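Local coordinates for protein beta-N-acetylhexosaminidase (Thermotoga neapolitana, PDB 5BZA) that probably hydrolyses terminal non-reducing N-acetyl-D-hexosamine residues in N-acetyl-beta-D-hexosaminides, as a glycosyl hydrolase of family 3, at residues B[161-166]-B[211-216]; B[171-176]-B[247-252]. All blocks are in the same frame, centred on the assembly; numbering follows the deposited sequence.

Contact 1. Residues B[161-166]-B[211-216]; sequences HFPGHG and VKYPAV. With CD (cadmium ion), chain N.
The hydroxyl of Y213 meets the backbone carbonyl of G164 in a short hydrogen bond, OH to O 2.5 Å. The donor stands well above the carbonyl plane, 58° out of it, while G164 O lies at the edge of the tyrosine ring and in its plane. P163 comes from the opposite direction and lays its ring over one face of Y213: CG is 3.9 Å from the ring centroid, near the hydroxyl-bearing end, in a CH-pi contact. V211 CG1 lies on the opposite face, so proline and valine sandwich the aromatic ring. This is the tight part, buried where the HFPGHG run leaves barrel strand 156-162 and meets the loop after strand 205-208. The cis peptide before P163 shapes the turn, as do the backbone angles of G164, which suit glycine because a CB there would crowd the preceding carbonyl O.

H165 is the more exposed end, yet its ring is still closely packed. With CG anti to the backbone N (chi1 -161°), it is covered on one face by V211 CG2, 3.6 Å from the centroid, offset toward NE2 and CD2. S172 OG is hydrogen-bonded to H165 NE2, and D117 OD1 to H165 N. The loose side lies beyond Y213, where the exposed P214 and A215 do not meet 161-166.

H161 does not touch 211-216. Its NE2 is 2.7 Å from a cadmium ion, a site completed by D245, while D117 OD2 bonds to its ND1 and probably fixes the ring's rotation. D117 thus grips both H161, on cadmium here, and H165, a zinc ligand in another structure of this protein; with the tyrosine and valine packing, this probably keeps the HFPGHG turn in shape for metal binding.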
loop_
_atom_site.group_PDB
_atom_site.type_symbol
_atom_site.label_atom_id
_atom_site.label_comp_id
_atom_site.label_asym_id
_atom_site.label_seq_id
_atom_site.Cartn_x
_atom_site.Cartn_y
_atom_site.Cartn_z
ATOM N N HIS B 161 -23.697 11.667 1.735
ATOM C CA HIS B 161 -23.790 13.051 2.179
ATOM C C HIS B 161 -25.210 13.360 2.657
ATOM O O HIS B 161 -26.153 13.380 1.857
ATOM C CB HIS B 161 -23.415 14.038 1.052
ATOM C CG HIS B 161 -22.273 13.598 0.176
ATOM N ND1 HIS B 161 -22.378 12.579 -0.750
ATOM C CD2 HIS B 161 -21.012 14.080 0.066
ATOM C CE1 HIS B 161 -21.229 12.442 -1.381
ATOM N NE2 HIS B 161 -20.383 13.323 -0.893
ATOM N N PHE B 162 -25.349 13.654 3.945
ATOM C CA PHE B 162 -26.653 13.869 4.551
ATOM C C PHE B 162 -27.377 15.091 3.935
ATOM O O PHE B 162 -26.795 16.179 3.883
ATOM C CB PHE B 162 -26.473 14.067 6.065
ATOM C CG PHE B 162 -27.726 14.502 6.763
ATOM C CD1 PHE B 162 -28.643 13.563 7.209
ATOM C CD2 PHE B 162 -28.013 15.843 6.917
ATOM C CE1 PHE B 162 -29.808 13.963 7.814
ATOM C CE2 PHE B 162 -29.207 16.252 7.506
ATOM C CZ PHE B 162 -30.086 15.315 7.959
ATOM N N PRO B 163 -28.675 14.955 3.580
ATOM C CA PRO B 163 -29.556 13.801 3.795
ATOM C C PRO B 163 -29.630 12.853 2.580
ATOM O O PRO B 163 -30.489 11.986 2.529
ATOM C CB PRO B 163 -30.923 14.460 4.050
ATOM C CG PRO B 163 -30.895 15.683 3.102
ATOM C CD PRO B 163 -29.441 16.160 3.157
ATOM N N GLY B 164 -28.775 13.041 1.595
ATOM C CA GLY B 164 -28.780 12.142 0.462
ATOM C C GLY B 164 -28.638 12.922 -0.815
ATOM O O GLY B 164 -29.486 13.784 -1.112
ATOM N N HIS B 165 -27.622 12.540 -1.603
ATOM C CA HIS B 165 -27.139 13.310 -2.750
ATOM C C HIS B 165 -27.515 12.604 -4.066
ATOM O O HIS B 165 -27.218 13.092 -5.162
ATOM C CB HIS B 165 -25.595 13.465 -2.638
ATOM C CG HIS B 165 -24.997 14.578 -3.456
ATOM N ND1 HIS B 165 -25.192 14.708 -4.820
ATOM C CD2 HIS B 165 -24.163 15.589 -3.102
ATOM C CE1 HIS B 165 -24.526 15.767 -5.262
ATOM N NE2 HIS B 165 -23.898 16.326 -4.238
ATOM N N GLY B 166 -28.149 11.444 -3.963
ATOM C CA GLY B 166 -28.238 10.570 -5.109
ATOM C C GLY B 166 -29.192 10.998 -6.211
ATOM O O GLY B 166 -28.949 10.688 -7.392
ATOM N N VAL B 211 -26.498 20.492 -1.125
ATOM C CA VAL B 211 -27.569 20.296 -2.070
ATOM C C VAL B 211 -28.824 20.943 -1.499
ATOM O O VAL B 211 -29.086 20.848 -0.292
ATOM C CB VAL B 211 -27.826 18.790 -2.367
ATOM C CG1 VAL B 211 -29.184 18.591 -3.096
ATOM C CG2 VAL B 211 -26.631 18.168 -3.116
ATOM N N LYS B 212 -29.569 21.590 -2.375
ATOM C CA LYS B 212 -30.882 22.151 -2.032
ATOM C C LYS B 212 -32.030 21.153 -2.229
ATOM O O LYS B 212 -32.131 20.492 -3.280
ATOM C CB LYS B 212 -31.142 23.411 -2.857
ATOM C CG LYS B 212 -32.278 24.276 -2.363
ATOM C CD LYS B 212 -32.212 25.649 -3.022
ATOM C CE LYS B 212 -31.855 25.584 -4.519
ATOM N NZ LYS B 212 -31.876 26.994 -5.094
ATOM N N TYR B 213 -32.888 21.069 -1.201
ATOM C CA TYR B 213 -34.093 20.251 -1.219
ATOM C C TYR B 213 -35.391 21.148 -1.191
ATOM O O TYR B 213 -36.044 21.304 -0.163
ATOM C CB TYR B 213 -34.046 19.290 -0.032
ATOM C CG TYR B 213 -32.792 18.445 -0.064
ATOM C CD1 TYR B 213 -31.580 18.938 0.423
ATOM C CD2 TYR B 213 -32.811 17.171 -0.619
ATOM C CE1 TYR B 213 -30.414 18.164 0.366
ATOM C CE2 TYR B 213 -31.658 16.389 -0.661
ATOM C CZ TYR B 213 -30.468 16.894 -0.176
ATOM O OH TYR B 213 -29.328 16.122 -0.228
ATOM N N PRO B 214 -35.755 21.718 -2.349
ATOM C CA PRO B 214 -36.817 22.750 -2.408
ATOM C C PRO B 214 -38.148 22.358 -1.753
ATOM O O PRO B 214 -38.721 23.236 -1.143
ATOM C CB PRO B 214 -37.007 22.980 -3.906
ATOM C CG PRO B 214 -35.719 22.624 -4.498
ATOM C CD PRO B 214 -35.124 21.501 -3.658
ATOM N N ALA B 215 -38.590 21.094 -1.850
ATOM C CA ALA B 215 -39.801 20.624 -1.200
ATOM C C ALA B 215 -39.686 20.696 0.312
ATOM O O ALA B 215 -40.681 20.467 1.012
ATOM C CB ALA B 215 -40.123 19.191 -1.617
ATOM N N VAL B 216 -38.500 21.042 0.828
ATOM C CA VAL B 216 -38.253 20.998 2.264
ATOM C C VAL B 216 -37.756 22.317 2.863
ATOM O O VAL B 216 -38.151 22.665 3.995
ATOM C CB VAL B 216 -37.173 19.874 2.631
ATOM C CG1 VAL B 216 -36.900 19.825 4.133
ATOM C CG2 VAL B 216 -37.577 18.477 2.111
HETATM CD CD CD N . -18.399 14.945 -1.800
#

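Contact 2. Residues B[171-176]-B[247-252]; sequences DSHYLL and MEMKAI. With CD (cadmium ion), chain O.
D171 OD1 is gripped twice, by a cadmium ion at 2.7 Å and by H173 N at 2.7 Å (N-H...O 158°), the latter bond forming an Asx turn. The turn belongs to the loop after strand 156-162 of the TIM-barrel-like domain, whose HFPGHG run and following D-S-H belong to the sequence signature of family 3 beta-N-acetylglucosaminidases; it packs on the start of the short helix 250-253. D171 OD2 and H173 ND1, the latter at 2.6 Å, complete the protein's hold on the metal. Sharing D171's cadmium, with CG anti to the carbonyl carbon (chi1 -76°), probably helps orient the H173 ring whose face meets M249.

M249, the N-cap residue, reaches out extended as far as its sulfur (chi2 177°) and lays SD over that imidazole face, 3.6 Å from the centroid. This is a Met-aromatic contact, off-centre toward CE1 and NE2, with M249 CG over the same face nearer CD2. An alanine here would remove both CG and SD and is likely to leave that face of H173 without its cover and the metal-binding ring less firmly held against the helix start.

Backbone bonds join the same parts. A251 N, in the first helical turn, donates to S172 O at 3.2 Å. One water donates to H173 O at 2.6 Å and accepts from K250 N. The aliphatic chain of K250 runs past the carbonyls of H173 and Y174 before its NZ forms a salt bridge with E254. L176 CD1 packs on the methyl of A251, and that CB also lies 3.3 Å from L175 O.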
loop_
_atom_site.group_PDB
_atom_site.type_symbol
_atom_site.label_atom_id
_atom_site.label_comp_id
_atom_site.label_asym_id
_atom_site.label_seq_id
_atom_site.Cartn_x
_atom_site.Cartn_y
_atom_site.Cartn_z
ATOM N N ASP B 171 -23.562 18.309 -9.954
ATOM C CA ASP B 171 -22.369 18.152 -9.135
ATOM C C ASP B 171 -22.030 19.393 -8.288
ATOM O O ASP B 171 -21.805 20.464 -8.845
ATOM C CB ASP B 171 -21.216 17.808 -10.091
ATOM C CG ASP B 171 -19.948 17.433 -9.378
ATOM O OD1 ASP B 171 -19.533 18.204 -8.477
ATOM O OD2 ASP B 171 -19.360 16.375 -9.745
ATOM N N SER B 172 -21.904 19.239 -6.964
ATOM C CA SER B 172 -21.655 20.400 -6.089
ATOM C C SER B 172 -20.354 21.155 -6.379
ATOM O O SER B 172 -20.204 22.293 -5.912
ATOM C CB SER B 172 -21.604 20.017 -4.597
ATOM O OG SER B 172 -22.583 19.087 -4.206
ATOM N N HIS B 173 -19.395 20.543 -7.091
ATOM C CA HIS B 173 -18.178 21.287 -7.441
ATOM C C HIS B 173 -18.507 22.329 -8.535
ATOM O O HIS B 173 -17.817 23.349 -8.660
ATOM C CB HIS B 173 -17.022 20.366 -7.902
ATOM C CG HIS B 173 -16.326 19.625 -6.787
ATOM N ND1 HIS B 173 -16.819 18.461 -6.236
ATOM C CD2 HIS B 173 -15.202 19.920 -6.087
ATOM C CE1 HIS B 173 -16.010 18.045 -5.275
ATOM N NE2 HIS B 173 -15.023 18.916 -5.160
ATOM N N TYR B 174 -19.576 22.092 -9.302
ATOM C CA TYR B 174 -19.911 22.983 -10.423
ATOM C C TYR B 174 -21.064 23.985 -10.105
ATOM O O TYR B 174 -20.975 25.176 -10.423
ATOM C CB TYR B 174 -20.248 22.141 -11.663
ATOM C CG TYR B 174 -19.127 21.158 -12.024
ATOM C CD1 TYR B 174 -17.785 21.473 -11.778
ATOM C CD2 TYR B 174 -19.412 19.920 -12.614
ATOM C CE1 TYR B 174 -16.760 20.579 -12.092
ATOM C CE2 TYR B 174 -18.386 19.018 -12.937
ATOM C CZ TYR B 174 -17.063 19.355 -12.669
ATOM O OH TYR B 174 -16.041 18.475 -12.977
ATOM N N LEU B 175 -22.131 23.516 -9.461
ATOM C CA LEU B 175 -23.256 24.390 -9.085
ATOM C C LEU B 175 -23.970 23.805 -7.867
ATOM O O LEU B 175 -23.576 22.748 -7.351
ATOM C CB LEU B 175 -24.240 24.582 -10.250
ATOM C CG LEU B 175 -24.588 23.293 -11.006
ATOM C CD1 LEU B 175 -25.807 22.649 -10.407
ATOM C CD2 LEU B 175 -24.843 23.583 -12.485
ATOM N N LEU B 176 -25.000 24.499 -7.397
ATOM C CA LEU B 176 -25.808 23.994 -6.302
ATOM C C LEU B 176 -26.839 23.029 -6.890
ATOM O O LEU B 176 -27.760 23.455 -7.575
ATOM C CB LEU B 176 -26.478 25.159 -5.553
ATOM C CG LEU B 176 -27.414 24.840 -4.378
ATOM C CD1 LEU B 176 -26.629 24.022 -3.359
ATOM C CD2 LEU B 176 -28.012 26.135 -3.747
ATOM N N MET B 247 -16.339 23.822 2.087
ATOM C CA MET B 247 -17.098 25.087 1.932
ATOM C C MET B 247 -16.745 25.871 0.684
ATOM O O MET B 247 -17.545 26.670 0.217
ATOM C CB MET B 247 -16.878 25.992 3.146
ATOM C CG MET B 247 -17.617 25.574 4.374
ATOM S SD MET B 247 -19.423 25.608 4.199
ATOM C CE MET B 247 -19.845 25.298 5.913
ATOM N N GLU B 248 -15.536 25.666 0.164
ATOM C CA GLU B 248 -15.057 26.426 -0.983
ATOM C C GLU B 248 -15.792 25.968 -2.231
ATOM O O GLU B 248 -15.777 26.660 -3.230
ATOM C CB GLU B 248 -13.536 26.251 -1.191
ATOM C CG GLU B 248 -12.668 26.800 -0.042
ATOM C CD GLU B 248 -12.295 25.711 0.948
ATOM O OE1 GLU B 248 -13.086 24.741 1.062
ATOM O OE2 GLU B 248 -11.207 25.804 1.587
ATOM N N MET B 249 -16.400 24.791 -2.196
ATOM C CA MET B 249 -17.095 24.320 -3.376
ATOM C C MET B 249 -18.164 25.343 -3.888
ATOM O O MET B 249 -18.812 26.057 -3.116
ATOM C CB MET B 249 -17.734 22.969 -3.116
ATOM C CG MET B 249 -16.823 21.781 -3.366
ATOM S SD MET B 249 -17.611 20.195 -2.942
ATOM C CE MET B 249 -17.642 20.342 -1.231
ATOM N N LYS B 250 -18.266 25.421 -5.207
ATOM C CA LYS B 250 -19.006 26.454 -5.909
ATOM C C LYS B 250 -20.467 26.506 -5.454
ATOM O O LYS B 250 -21.038 27.585 -5.313
ATOM C CB LYS B 250 -18.922 26.176 -7.410
ATOM C CG LYS B 250 -17.851 26.954 -8.141
ATOM C CD LYS B 250 -17.502 26.287 -9.482
ATOM C CE LYS B 250 -16.359 27.009 -10.165
ATOM N NZ LYS B 250 -16.633 28.488 -10.171
ATOM N N ALA B 251 -21.048 25.329 -5.200
ATOM C CA ALA B 251 -22.414 25.225 -4.707
ATOM C C ALA B 251 -22.617 26.139 -3.514
ATOM O O ALA B 251 -23.690 26.755 -3.370
ATOM C CB ALA B 251 -22.753 23.793 -4.340
ATOM N N ILE B 252 -21.590 26.260 -2.676
ATOM C CA ILE B 252 -21.665 27.217 -1.585
ATOM C C ILE B 252 -21.062 28.557 -1.991
ATOM O O ILE B 252 -21.755 29.598 -2.007
ATOM C CB ILE B 252 -20.948 26.680 -0.345
ATOM C CG1 ILE B 252 -21.576 25.337 0.041
ATOM C CG2 ILE B 252 -21.002 27.683 0.806
ATOM C CD1 ILE B 252 -23.122 25.395 0.316
HETATM CD CD CD O . -17.395 16.690 -8.025
HETATM O O HOH W 1 -16.290 24.050 -6.688
#

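Overall arrangement
From the N terminus, the chain runs up barrel strand 156-162 into 161-166 and, a few residues later, into 171-176, both ahead of helix 183-188. After strand 205-208 it reaches 211-216, where contact 1 closes its loop; past helix 225-235 and strand 241-243 it comes to 247-252, where contact 2 closes the other. The four segments alternate, so the two loops cross. Contact 1 thus ties the turn just after strand 156-162 to the loop after its neighbour 205-208, and contact 2 ties the loop after 156-162 to the helix following 241-243. The H165 to S172 bond bridges the two contacts, and L176 CD1 packs against V211 and K212.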